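Long-range contacts in Serine/threonine protein phosphatase Stp1 (Streptococcus agalactiae, PDB 2PK0), which removes phosphate groups from phosphoserine and phosphothreonine residues of proteins, with magnesium ions bound in its probable active site: residues Q16-N21 / G234-T239; N21-N26 / L39-G44; N50-M55 / M102-E107. All blocks are in the same frame, centred on the assembly; numbering follows the deposited sequence.

Contact 1: Q16-N21 / G234-T239. With MG (magnesium ion), chain F.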
ATOM      1  N   GLN A  16       0.081  17.271  -8.519  1.00 45.70           N
ATOM      2  CA  GLN A  16       0.179  18.474  -9.355  1.00 47.78           C
ATOM      3  C   GLN A  16      -0.176  18.216 -10.801  1.00 48.13           C
ATOM      4  O   GLN A  16      -0.938  18.971 -11.403  1.00 50.85           O
ATOM      5  CB  GLN A  16       1.601  19.039  -9.324  1.00 51.40           C
ATOM      6  CG  GLN A  16       1.923  19.826  -8.090  1.00 56.59           C
ATOM      7  CD  GLN A  16       1.267  21.173  -8.109  1.00 60.63           C
ATOM      8  OE1 GLN A  16       0.593  21.571  -7.156  1.00 63.76           O
ATOM      9  NE2 GLN A  16       1.446  21.888  -9.209  1.00 61.79           N
ATOM     10  N   ARG A  17       0.353  17.135 -11.351  1.00 47.45           N
ATOM     11  CA  ARG A  17       0.302  16.924 -12.792  1.00 49.18           C
ATOM     12  C   ARG A  17      -0.811  16.044 -13.334  1.00 48.24           C
ATOM     13  O   ARG A  17      -0.820  15.742 -14.521  1.00 52.38           O
ATOM     14  CB  ARG A  17       1.654  16.404 -13.278  1.00 48.74           C
ATOM     15  CG  ARG A  17       2.732  17.445 -13.099  1.00 50.25           C
ATOM     16  CD  ARG A  17       2.649  18.446 -14.210  1.00 50.06           C
ATOM     17  NE  ARG A  17       3.252  17.878 -15.403  1.00 49.15           N
ATOM     18  CZ  ARG A  17       4.487  18.148 -15.791  1.00 47.88           C
ATOM     19  NH1 ARG A  17       5.227  18.992 -15.089  1.00 47.51           N
ATOM     20  NH2 ARG A  17       4.975  17.577 -16.879  1.00 50.55           N
ATOM     21  N   ARG A  18      -1.744  15.619 -12.497  1.00 46.58           N
ATOM     22  CA  ARG A  18      -2.785  14.720 -12.976  1.00 46.43           C
ATOM     23  C   ARG A  18      -4.199  15.183 -12.642  1.00 45.36           C
ATOM     24  O   ARG A  18      -4.423  15.901 -11.670  1.00 46.82           O
ATOM     25  CB  ARG A  18      -2.536  13.283 -12.511  1.00 47.48           C
ATOM     26  CG  ARG A  18      -1.345  12.629 -13.179  1.00 49.02           C
ATOM     27  CD  ARG A  18      -1.628  11.200 -13.533  1.00 51.94           C
ATOM     28  NE  ARG A  18      -0.390  10.443 -13.691  1.00 55.23           N
ATOM     29  CZ  ARG A  18      -0.277   9.138 -13.462  1.00 55.56           C
ATOM     30  NH1 ARG A  18      -1.335   8.442 -13.053  1.00 54.82           N
ATOM     31  NH2 ARG A  18       0.893   8.532 -13.628  1.00 53.95           N
ATOM     32  N   SER A  19      -5.152  14.775 -13.467  1.00 45.05           N
ATOM     33  CA  SER A  19      -6.513  15.277 -13.355  1.00 47.16           C
ATOM     34  C   SER A  19      -7.452  14.183 -12.904  1.00 46.97           C
ATOM     35  O   SER A  19      -8.667  14.344 -12.939  1.00 48.30           O
ATOM     36  CB  SER A  19      -6.987  15.786 -14.707  1.00 48.94           C
ATOM     37  OG  SER A  19      -7.090  14.701 -15.621  1.00 52.29           O
ATOM     38  N   ASN A  20      -6.884  13.061 -12.489  1.00 44.89           N
ATOM     39  CA  ASN A  20      -7.685  11.939 -12.064  1.00 42.12           C
ATOM     40  C   ASN A  20      -6.916  11.152 -11.014  1.00 40.26           C
ATOM     41  O   ASN A  20      -5.761  10.778 -11.228  1.00 40.58           O
ATOM     42  CB  ASN A  20      -8.025  11.073 -13.278  1.00 43.14           C
ATOM     43  CG  ASN A  20      -9.042  10.021 -12.970  1.00 41.17           C
ATOM     44  OD1 ASN A  20      -9.060   8.968 -13.584  1.00 43.11           O
ATOM     45  ND2 ASN A  20      -9.881  10.290 -12.003  1.00 40.40           N
ATOM     46  N   ASN A  21      -7.557  10.928  -9.874  1.00 37.84           N
ATOM     47  CA  ASN A  21      -6.971  10.163  -8.785  1.00 36.15           C
ATOM     48  C   ASN A  21      -7.452   8.718  -8.843  1.00 35.99           C
ATOM     49  O   ASN A  21      -8.569   8.437  -8.432  1.00 36.46           O
ATOM     50  CB  ASN A  21      -7.383  10.772  -7.442  1.00 35.68           C
ATOM     51  CG  ASN A  21      -6.597  10.204  -6.262  1.00 35.06           C
ATOM     52  OD1 ASN A  21      -5.804   9.276  -6.406  1.00 34.70           O
ATOM     53  ND2 ASN A  21      -6.812  10.779  -5.087  1.00 33.76           N
ATOM     54  N   GLY A 234       4.943  16.076  -8.014  1.00 35.36           N
ATOM     55  CA  GLY A 234       3.570  15.575  -7.968  1.00 35.14           C
ATOM     56  C   GLY A 234       3.112  14.803  -9.202  1.00 34.70           C
ATOM     57  O   GLY A 234       1.928  14.828  -9.546  1.00 36.86           O
ATOM     58  N   LEU A 235       4.033  14.097  -9.860  1.00 30.63           N
ATOM     59  CA  LEU A 235       3.749  13.477 -11.148  1.00 28.71           C
ATOM     60  C   LEU A 235       2.752  12.338 -11.124  1.00 29.36           C
ATOM     61  O   LEU A 235       2.355  11.848 -12.171  1.00 34.85           O
ATOM     62  CB  LEU A 235       5.025  12.962 -11.799  1.00 29.14           C
ATOM     63  CG  LEU A 235       6.170  13.945 -12.018  1.00 30.41           C
ATOM     64  CD1 LEU A 235       7.258  13.261 -12.778  1.00 29.20           C
ATOM     65  CD2 LEU A 235       5.719  15.171 -12.760  1.00 29.61           C
ATOM     66  N   ASP A 236       2.341  11.908  -9.945  1.00 29.94           N
ATOM     67  CA  ASP A 236       1.434  10.785  -9.838  1.00 30.31           C
ATOM     68  C   ASP A 236       0.566  11.034  -8.622  1.00 31.25           C
ATOM     69  O   ASP A 236       0.876  11.912  -7.826  1.00 33.90           O
ATOM     70  CB  ASP A 236       2.235   9.484  -9.706  1.00 30.21           C
ATOM     71  CG  ASP A 236       1.370   8.230  -9.790  1.00 32.40           C
ATOM     72  OD1 ASP A 236       0.148   8.301 -10.043  1.00 34.31           O
ATOM     73  OD2 ASP A 236       1.911   7.132  -9.571  1.00 34.23           O
ATOM     74  N   ASN A 237      -0.534  10.289  -8.511  1.00 32.15           N
ATOM     75  CA  ASN A 237      -1.375  10.302  -7.326  1.00 31.66           C
ATOM     76  C   ASN A 237      -0.575   9.869  -6.112  1.00 30.65           C
ATOM     77  O   ASN A 237       0.182   8.912  -6.184  1.00 31.05           O
ATOM     78  CB  ASN A 237      -2.569   9.365  -7.498  1.00 30.20           C
ATOM     79  CG  ASN A 237      -3.361   9.631  -8.762  1.00 29.96           C
ATOM     80  OD1 ASN A 237      -3.838   8.693  -9.408  1.00 29.86           O
ATOM     81  ND2 ASN A 237      -3.536  10.902  -9.109  1.00 28.67           N
ATOM     82  N   ILE A 238      -0.721  10.600  -5.012  1.00 30.16           N
ATOM     83  CA  ILE A 238      -0.012  10.289  -3.766  1.00 28.37           C
ATOM     84  C   ILE A 238      -1.031   9.855  -2.744  1.00 28.67           C
ATOM     85  O   ILE A 238      -2.067  10.498  -2.611  1.00 30.86           O
ATOM     86  CB  ILE A 238       0.648  11.524  -3.209  1.00 25.77           C
ATOM     87  CG1 ILE A 238       1.199  12.382  -4.349  1.00 24.74           C
ATOM     88  CG2 ILE A 238       1.700  11.138  -2.238  1.00 25.34           C
ATOM     89  CD1 ILE A 238       1.281  13.856  -4.007  1.00 23.11           C
ATOM     90  N   THR A 239      -0.759   8.769  -2.025  1.00 29.78           N
ATOM     91  CA  THR A 239      -1.736   8.201  -1.096  1.00 30.58           C
ATOM     92  C   THR A 239      -0.997   7.532   0.037  1.00 31.79           C
ATOM     93  O   THR A 239      -0.141   6.695  -0.212  1.00 33.52           O
ATOM     94  CB  THR A 239      -2.646   7.192  -1.809  1.00 32.24           C
ATOM     95  OG1 THR A 239      -3.507   7.903  -2.714  1.00 35.08           O
ATOM     96  CG2 THR A 239      -3.515   6.452  -0.827  1.00 33.33           C
TER
HETATM   97 MG    MG F 502       0.983   5.361  -8.787  1.00 28.75          MG
HETATM   98  O   HOH W   1      -0.680   5.482 -10.208  1.00 11.26           O
HETATM   99  O   HOH W   2      -0.398   6.224  -7.367  1.00 29.17           O
HETATM  100  O   HOH W   3       1.728   4.208 -10.453  1.00 23.76           O
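R18 and D236 meet at the metal centre of a PP2C-type phosphatase fold, where two antiparallel sheets pack as a sandwich. D236 OD2 binds a magnesium ion at 2.1 Å, alongside D41, D197 and three waters. D236 OD1 instead accepts from one of those waters, water 1, at 2.9 Å. Over this second oxygen the R18 guanidinium presents a face: NH1 comes to 3.4 Å from D236 OD1, and guanidinium and carboxylate planes are only 26° apart. The salt bridge therefore rests on charge alone, with no N-H aimed at the oxygen. CG of R18 stands beside the backbone N (chi1 -70°), and the bend at chi2 carries the head group across L235 O to the aspartate.

One residue on, N237 ties the loop to the metal ligand. Its ND2 donates to N20 O at 3.1 Å, with the acceptor close to the amide plane, and also to I14 O, while OD1 accepts from Q22 N; both ends of the amide are used, which fixes its rotation. N21 OD1 rests against N237 CB and CG, its own amide held through T12 and D23. Water 2 of the magnesium shell lies 3.0 Å from N237 O and can donate to it.

At the start of the loop R17 and L235 lie side by side, R17 CG 3.8 Å from L235 CD2, and R17 N makes a weak hydrogen bond to G234 O at 3.3 Å.

Contact 2: N21-N26 / L39-G44. With MG (magnesium ion), chain E; MG (magnesium ion), chain F.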
ATOM      1  N   ASN A  21      -7.557  10.928  -9.874  1.00 37.84           N
ATOM      2  CA  ASN A  21      -6.971  10.163  -8.785  1.00 36.15           C
ATOM      3  C   ASN A  21      -7.452   8.718  -8.843  1.00 35.99           C
ATOM      4  O   ASN A  21      -8.569   8.437  -8.432  1.00 36.46           O
ATOM      5  CB  ASN A  21      -7.383  10.772  -7.442  1.00 35.68           C
ATOM      6  CG  ASN A  21      -6.597  10.204  -6.262  1.00 35.06           C
ATOM      7  OD1 ASN A  21      -5.804   9.276  -6.406  1.00 34.70           O
ATOM      8  ND2 ASN A  21      -6.812  10.779  -5.087  1.00 33.76           N
ATOM      9  N   GLN A  22      -6.608   7.801  -9.310  1.00 34.56           N
ATOM     10  CA  GLN A  22      -7.005   6.392  -9.367  1.00 35.93           C
ATOM     11  C   GLN A  22      -6.478   5.586  -8.164  1.00 36.00           C
ATOM     12  O   GLN A  22      -6.499   4.351  -8.173  1.00 34.20           O
ATOM     13  CB  GLN A  22      -6.561   5.743 -10.684  1.00 36.17           C
ATOM     14  CG  GLN A  22      -6.936   6.516 -11.947  1.00 36.48           C
ATOM     15  CD  GLN A  22      -6.556   5.768 -13.213  1.00 37.77           C
ATOM     16  OE1 GLN A  22      -5.376   5.452 -13.448  1.00 36.70           O
ATOM     17  NE2 GLN A  22      -7.560   5.475 -14.041  1.00 37.40           N
ATOM     18  N   ASP A  23      -5.985   6.284  -7.141  1.00 33.39           N
ATOM     19  CA  ASP A  23      -5.641   5.621  -5.893  1.00 34.04           C
ATOM     20  C   ASP A  23      -6.904   5.553  -5.043  1.00 33.18           C
ATOM     21  O   ASP A  23      -7.750   6.454  -5.145  1.00 34.61           O
ATOM     22  CB  ASP A  23      -4.592   6.411  -5.113  1.00 33.48           C
ATOM     23  CG  ASP A  23      -3.171   6.274  -5.671  1.00 33.19           C
ATOM     24  OD1 ASP A  23      -2.917   5.456  -6.581  1.00 30.82           O
ATOM     25  OD2 ASP A  23      -2.293   7.013  -5.170  1.00 32.29           O
ATOM     26  N   PHE A  24      -7.031   4.512  -4.213  1.00 29.23           N
ATOM     27  CA  PHE A  24      -8.065   4.479  -3.161  1.00 29.80           C
ATOM     28  C   PHE A  24      -7.502   4.016  -1.813  1.00 28.15           C
ATOM     29  O   PHE A  24      -6.667   3.127  -1.770  1.00 30.51           O
ATOM     30  CB  PHE A  24      -9.255   3.594  -3.567  1.00 28.29           C
ATOM     31  CG  PHE A  24     -10.587   4.060  -3.004  1.00 27.51           C
ATOM     32  CD1 PHE A  24     -11.233   5.172  -3.532  1.00 29.05           C
ATOM     33  CD2 PHE A  24     -11.191   3.389  -1.958  1.00 26.95           C
ATOM     34  CE1 PHE A  24     -12.465   5.607  -3.017  1.00 28.82           C
ATOM     35  CE2 PHE A  24     -12.412   3.811  -1.443  1.00 26.87           C
ATOM     36  CZ  PHE A  24     -13.050   4.922  -1.972  1.00 27.26           C
ATOM     37  N   ILE A  25      -7.953   4.627  -0.721  1.00 28.05           N
ATOM     38  CA  ILE A  25      -7.532   4.229   0.636  1.00 27.75           C
ATOM     39  C   ILE A  25      -8.687   4.294   1.665  1.00 27.89           C
ATOM     40  O   ILE A  25      -9.542   5.199   1.604  1.00 27.15           O
ATOM     41  CB  ILE A  25      -6.327   5.065   1.111  1.00 28.13           C
ATOM     42  CG1 ILE A  25      -5.552   4.357   2.225  1.00 29.20           C
ATOM     43  CG2 ILE A  25      -6.744   6.451   1.542  1.00 27.07           C
ATOM     44  CD1 ILE A  25      -4.363   5.172   2.717  1.00 27.20           C
ATOM     45  N   ASN A  26      -8.734   3.311   2.572  1.00 23.84           N
ATOM     46  CA  ASN A  26      -9.734   3.276   3.619  1.00 24.22           C
ATOM     47  C   ASN A  26      -9.303   2.361   4.771  1.00 28.78           C
ATOM     48  O   ASN A  26      -8.386   1.540   4.630  1.00 27.57           O
ATOM     49  CB  ASN A  26     -11.086   2.832   3.067  1.00 28.01           C
ATOM     50  CG  ASN A  26     -12.264   3.543   3.735  1.00 29.47           C
ATOM     51  OD1 ASN A  26     -12.124   4.128   4.805  1.00 31.33           O
ATOM     52  ND2 ASN A  26     -13.435   3.482   3.102  1.00 26.89           N
ATOM     53  N   LEU A  39      -4.858   0.033   1.055  1.00 26.92           N
ATOM     54  CA  LEU A  39      -4.430   1.043   0.086  1.00 27.29           C
ATOM     55  C   LEU A  39      -4.323   0.391  -1.295  1.00 28.19           C
ATOM     56  O   LEU A  39      -3.743  -0.700  -1.423  1.00 30.40           O
ATOM     57  CB  LEU A  39      -3.064   1.617   0.504  1.00 27.37           C
ATOM     58  CG  LEU A  39      -2.449   2.830  -0.214  1.00 30.48           C
ATOM     59  CD1 LEU A  39      -1.541   3.577   0.709  1.00 30.96           C
ATOM     60  CD2 LEU A  39      -1.654   2.465  -1.479  1.00 34.49           C
ATOM     61  N   ALA A  40      -4.834   1.057  -2.336  1.00 25.00           N
ATOM     62  CA  ALA A  40      -4.787   0.465  -3.675  1.00 23.14           C
ATOM     63  C   ALA A  40      -4.467   1.475  -4.738  1.00 24.88           C
ATOM     64  O   ALA A  40      -5.070   2.535  -4.782  1.00 27.85           O
ATOM     65  CB  ALA A  40      -6.082  -0.222  -3.995  1.00 20.67           C
ATOM     66  N   ASP A  41      -3.520   1.147  -5.607  1.00 25.24           N
ATOM     67  CA  ASP A  41      -3.192   2.030  -6.709  1.00 28.45           C
ATOM     68  C   ASP A  41      -3.699   1.421  -8.028  1.00 32.08           C
ATOM     69  O   ASP A  41      -3.106   0.487  -8.557  1.00 32.62           O
ATOM     70  CB  ASP A  41      -1.681   2.284  -6.727  1.00 27.82           C
ATOM     71  CG  ASP A  41      -1.210   3.154  -7.891  1.00 28.30           C
ATOM     72  OD1 ASP A  41      -1.948   3.446  -8.871  1.00 27.19           O
ATOM     73  OD2 ASP A  41      -0.041   3.570  -7.836  1.00 27.55           O
ATOM     74  N   GLY A  42      -4.779   1.982  -8.564  1.00 33.00           N
ATOM     75  CA  GLY A  42      -5.330   1.500  -9.822  1.00 37.22           C
ATOM     76  C   GLY A  42      -4.647   2.007 -11.086  1.00 40.05           C
ATOM     77  O   GLY A  42      -4.012   3.067 -11.082  1.00 39.44           O
ATOM     78  N   MET A  43      -4.763   1.236 -12.163  1.00 42.27           N
ATOM     79  CA  MET A  43      -4.296   1.647 -13.480  1.00 45.61           C
ATOM     80  C   MET A  43      -5.349   1.326 -14.552  1.00 47.05           C
ATOM     81  O   MET A  43      -6.206   0.457 -14.373  1.00 45.07           O
ATOM     82  CB  MET A  43      -2.974   0.959 -13.804  1.00 46.01           C
ATOM     83  CG  MET A  43      -3.066  -0.561 -13.838  1.00 47.82           C
ATOM     84  SD  MET A  43      -1.502  -1.390 -14.197  1.00 49.10           S
ATOM     85  CE  MET A  43      -2.071  -2.955 -14.874  1.00 48.46           C
ATOM     86  N   GLY A  44      -5.284   2.035 -15.671  1.00 50.84           N
ATOM     87  CA  GLY A  44      -6.209   1.803 -16.779  1.00 53.39           C
ATOM     88  C   GLY A  44      -6.903   3.081 -17.187  1.00 55.39           C
ATOM     89  O   GLY A  44      -7.355   3.836 -16.323  1.00 56.40           O
TER
HETATM   90 MG    MG E 501      -2.507   4.315 -10.522  1.00 27.05          MG
HETATM   91 MG    MG F 502       0.983   5.361  -8.787  1.00 28.75          MG
HETATM   92  O   HOH W   4      -2.706   5.226 -12.099  1.00 17.37           O
HETATM   93  O   HOH W   5      -3.171   5.793  -9.249  1.00 29.85           O
HETATM   94  O   HOH W   6      -0.911   3.344 -11.809  1.00 23.93           O
HETATM   95  O   HOH W   1      -0.680   5.482 -10.208  1.00 11.26           O
HETATM   96  O   HOH W   3       1.728   4.208 -10.453  1.00 23.76           O
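Antiparallel pairing of strands 23-29 and 35-43, the two arms of a β hairpin at one border of a sheet in the PP2C sandwich, sets D23 beside D41 at the metal-bearing end. F24 and A40 form the hydrogen-bonded pair, F24 N to A40 O and A40 N to F24 O both 2.8 Å; D23-D41 and I25-L39 are the non-hydrogen-bonded pairs flanking it. Past D23 the ladder goes on through G42 N to Q22 O.

D41 bridges two magnesium ions, OD1 binding one at 1.9 Å and OD2 the other at 2.3 Å; G42 O also ligates the first. With CG anti to the backbone N (chi1 177°), the D41 carboxylate passes across that of D23, the planes 72° apart. Metal-bound water 5 lies 2.7 Å from D23 OD1, placed to donate to it, while the T239 and S196 hydroxyls hold OD2. From the extended Q22 side chain, OE1 accepts from metal-bound water 4, and NE2 donates to G44 O at 2.8 Å, nearly straight.

Strand 103-112 continues the sheet beyond 35-43. Helix 48-64 packs on the face carrying F24, and strand 238-245 of the second sheet meets I25 and L39 on the other.

Contact 3: N50-M55 / M102-E107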
ATOM      1  N   ASN A  50      -9.870   3.818 -11.501  1.00 42.99           N
ATOM      2  CA  ASN A  50     -10.719   4.261 -10.391  1.00 42.94           C
ATOM      3  C   ASN A  50     -11.592   3.142  -9.857  1.00 40.80           C
ATOM      4  O   ASN A  50     -11.658   2.945  -8.650  1.00 38.31           O
ATOM      5  CB  ASN A  50     -11.609   5.436 -10.799  1.00 45.81           C
ATOM      6  CG  ASN A  50     -10.826   6.572 -11.403  1.00 49.17           C
ATOM      7  OD1 ASN A  50     -10.308   6.455 -12.511  1.00 51.24           O
ATOM      8  ND2 ASN A  50     -10.728   7.681 -10.679  1.00 47.94           N
ATOM      9  N   ILE A  51     -12.239   2.420 -10.777  1.00 40.46           N
ATOM     10  CA  ILE A  51     -13.128   1.305 -10.460  1.00 40.56           C
ATOM     11  C   ILE A  51     -12.366   0.197  -9.721  1.00 39.51           C
ATOM     12  O   ILE A  51     -12.780  -0.233  -8.660  1.00 38.71           O
ATOM     13  CB  ILE A  51     -13.858   0.765 -11.753  1.00 42.96           C
ATOM     14  CG1 ILE A  51     -14.955   1.734 -12.215  1.00 45.36           C
ATOM     15  CG2 ILE A  51     -14.500  -0.594 -11.539  1.00 39.24           C
ATOM     16  CD1 ILE A  51     -16.175   1.800 -11.282  1.00 49.35           C
ATOM     17  N   ALA A  52     -11.221  -0.205 -10.253  1.00 39.05           N
ATOM     18  CA  ALA A  52     -10.466  -1.323  -9.699  1.00 37.60           C
ATOM     19  C   ALA A  52      -9.988  -1.061  -8.278  1.00 38.54           C
ATOM     20  O   ALA A  52     -10.085  -1.944  -7.408  1.00 40.46           O
ATOM     21  CB  ALA A  52      -9.284  -1.666 -10.602  1.00 36.37           C
ATOM     22  N   SER A  53      -9.486   0.155  -8.051  1.00 37.10           N
ATOM     23  CA  SER A  53      -8.965   0.559  -6.745  1.00 33.46           C
ATOM     24  C   SER A  53     -10.076   0.707  -5.712  1.00 33.43           C
ATOM     25  O   SER A  53      -9.974   0.146  -4.628  1.00 34.80           O
ATOM     26  CB  SER A  53      -8.120   1.836  -6.848  1.00 31.92           C
ATOM     27  OG  SER A  53      -8.875   2.982  -7.206  1.00 27.79           O
ATOM     28  N   GLU A  54     -11.146   1.418  -6.057  1.00 34.16           N
ATOM     29  CA  GLU A  54     -12.294   1.514  -5.157  1.00 35.51           C
ATOM     30  C   GLU A  54     -13.036   0.185  -4.932  1.00 35.52           C
ATOM     31  O   GLU A  54     -13.522  -0.064  -3.835  1.00 36.33           O
ATOM     32  CB  GLU A  54     -13.262   2.617  -5.590  1.00 35.98           C
ATOM     33  CG  GLU A  54     -14.419   2.824  -4.616  1.00 39.78           C
ATOM     34  CD  GLU A  54     -15.212   4.074  -4.893  1.00 43.37           C
ATOM     35  OE1 GLU A  54     -14.838   4.816  -5.835  1.00 44.69           O
ATOM     36  OE2 GLU A  54     -16.207   4.315  -4.166  1.00 44.22           O
ATOM     37  N   MET A  55     -13.098  -0.685  -5.936  1.00 34.68           N
ATOM     38  CA  MET A  55     -13.806  -1.961  -5.754  1.00 35.99           C
ATOM     39  C   MET A  55     -13.088  -2.925  -4.811  1.00 34.09           C
ATOM     40  O   MET A  55     -13.697  -3.469  -3.900  1.00 32.95           O
ATOM     41  CB  MET A  55     -14.060  -2.643  -7.086  1.00 35.54           C
ATOM     42  CG  MET A  55     -15.199  -3.622  -7.086  1.00 40.09           C
ATOM     43  SD  MET A  55     -15.837  -3.752  -8.774  1.00 45.72           S
ATOM     44  CE  MET A  55     -17.362  -2.765  -8.704  1.00 42.19           C
ATOM     45  N   MET A 102      -7.186  -2.843 -17.058  1.00 47.37           N
ATOM     46  CA  MET A 102      -7.689  -2.600 -15.712  1.00 43.57           C
ATOM     47  C   MET A 102      -6.938  -3.418 -14.678  1.00 43.65           C
ATOM     48  O   MET A 102      -6.715  -4.625 -14.864  1.00 43.67           O
ATOM     49  CB  MET A 102      -9.164  -2.960 -15.625  1.00 43.64           C
ATOM     50  CG  MET A 102      -9.734  -2.807 -14.247  1.00 41.71           C
ATOM     51  SD  MET A 102     -11.455  -2.372 -14.323  1.00 42.66           S
ATOM     52  CE  MET A 102     -12.163  -3.939 -14.037  1.00 43.73           C
ATOM     53  N   GLY A 103      -6.544  -2.758 -13.591  1.00 40.15           N
ATOM     54  CA  GLY A 103      -5.864  -3.444 -12.520  1.00 38.87           C
ATOM     55  C   GLY A 103      -5.474  -2.523 -11.388  1.00 38.66           C
ATOM     56  O   GLY A 103      -5.495  -1.299 -11.544  1.00 39.15           O
ATOM     57  N   THR A 104      -5.104  -3.107 -10.252  1.00 33.10           N
ATOM     58  CA  THR A 104      -4.657  -2.308  -9.133  1.00 30.44           C
ATOM     59  C   THR A 104      -3.525  -2.948  -8.326  1.00 28.32           C
ATOM     60  O   THR A 104      -3.401  -4.159  -8.288  1.00 28.89           O
ATOM     61  CB  THR A 104      -5.823  -1.941  -8.193  1.00 31.35           C
ATOM     62  OG1 THR A 104      -5.308  -1.177  -7.099  1.00 33.28           O
ATOM     63  CG2 THR A 104      -6.510  -3.178  -7.658  1.00 29.00           C
ATOM     64  N   THR A 105      -2.689  -2.132  -7.688  1.00 26.17           N
ATOM     65  CA  THR A 105      -1.810  -2.657  -6.647  1.00 25.76           C
ATOM     66  C   THR A 105      -2.642  -2.886  -5.382  1.00 25.82           C
ATOM     67  O   THR A 105      -3.760  -2.383  -5.273  1.00 26.99           O
ATOM     68  CB  THR A 105      -0.674  -1.684  -6.260  1.00 25.07           C
ATOM     69  OG1 THR A 105      -1.211  -0.585  -5.514  1.00 22.57           O
ATOM     70  CG2 THR A 105       0.063  -1.179  -7.466  1.00 25.11           C
ATOM     71  N   ILE A 106      -2.102  -3.619  -4.417  1.00 24.91           N
ATOM     72  CA  ILE A 106      -2.710  -3.626  -3.082  1.00 27.92           C
ATOM     73  C   ILE A 106      -1.700  -3.654  -1.929  1.00 28.56           C
ATOM     74  O   ILE A 106      -0.632  -4.260  -2.031  1.00 28.11           O
ATOM     75  CB  ILE A 106      -3.755  -4.760  -2.890  1.00 28.02           C
ATOM     76  CG1 ILE A 106      -4.816  -4.326  -1.871  1.00 29.02           C
ATOM     77  CG2 ILE A 106      -3.097  -6.090  -2.478  1.00 25.37           C
ATOM     78  CD1 ILE A 106      -5.656  -5.467  -1.333  1.00 28.77           C
ATOM     79  N   GLU A 107      -2.040  -2.931  -0.866  1.00 28.73           N
ATOM     80  CA  GLU A 107      -1.457  -3.132   0.455  1.00 30.92           C
ATOM     81  C   GLU A 107      -2.599  -3.315   1.447  1.00 30.34           C
ATOM     82  O   GLU A 107      -3.453  -2.426   1.598  1.00 28.11           O
ATOM     83  CB  GLU A 107      -0.596  -1.939   0.905  1.00 32.81           C
ATOM     84  CG  GLU A 107       0.531  -1.529  -0.023  1.00 35.26           C
ATOM     85  CD  GLU A 107       1.480  -2.665  -0.375  1.00 38.84           C
ATOM     86  OE1 GLU A 107       1.751  -3.531   0.475  1.00 39.55           O
ATOM     87  OE2 GLU A 107       1.954  -2.713  -1.524  1.00 43.05           O
TER
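Helix 48-64 lies on the outer face of one sheet of the PP2C sandwich, and here A52 and S53 of the helix settle on M102, G103 and T104 at the start of strand 103-112. A52 lies at the middle of the contact. Its CB points at the strand and touches M102 CG at 3.8 Å and G103 O at 3.9 Å, while the A52 and T104 CB atoms are 4.2 Å apart, the methyl sitting between M102 and T104.

M102 closes one flank. Its CG is anti to the backbone N (chi1 177°), which directs the chain to the helix; bends further out bring SD to 4.5 Å from I51 CG2, a looser apolar touch. The M102 side chain also packs on I90 and L93 of helix 72-96, joining the two helices over this end of the strand.

T104 closes the other flank with both of its branches. CG2 lies 3.8 Å from A52 O, which also accepts from T56 OG1. OG1 turns to the S53 side, 4.1 Å from S53 CB, but donates to the carbonyl of the next residue, T105 O, at 2.7 Å, in the carbonyl plane and on a lone pair. The strongest partner of the S53 hydroxyl is Q22 O in the neighbouring hairpin; the helix carbonyls N50 O and G49 O are also within reach, and its proton cannot be assigned to one acceptor.

Helix and strand are thus held by van der Waals packing of A52, S53, G103 and T104, with M102 closing one flank, and CA atoms approach to 5.7 Å at S53 and T104. The hydroxyls facing this buried seam find their acceptors to the side of it, so polar groups are accommodated without bonding across.

How the contacts relate
Contacts 1 and 2 meet at the metals, and contact 3 lies behind contact 2. Contact 1 and contact 2, centres about 11 Å apart, share N21 and supply D236 and D41 to one magnesium ion; water 1 joins that ion to the second. They are also stitched directly: T239 OG1, 2.9 Å from D23 OD2, links the two sheets beside the metals, and N237 OD1, 2.9 Å from Q22 N, ties the two loops. Contact 3 has its centre about 5 Å from that of contact 2: M43 N to G103 O is 2.7 Å and D41 O to T105 N 2.8 Å. It holds no metal ligand, and its T104 side chain comes no nearer than about 7 Å to a magnesium ion.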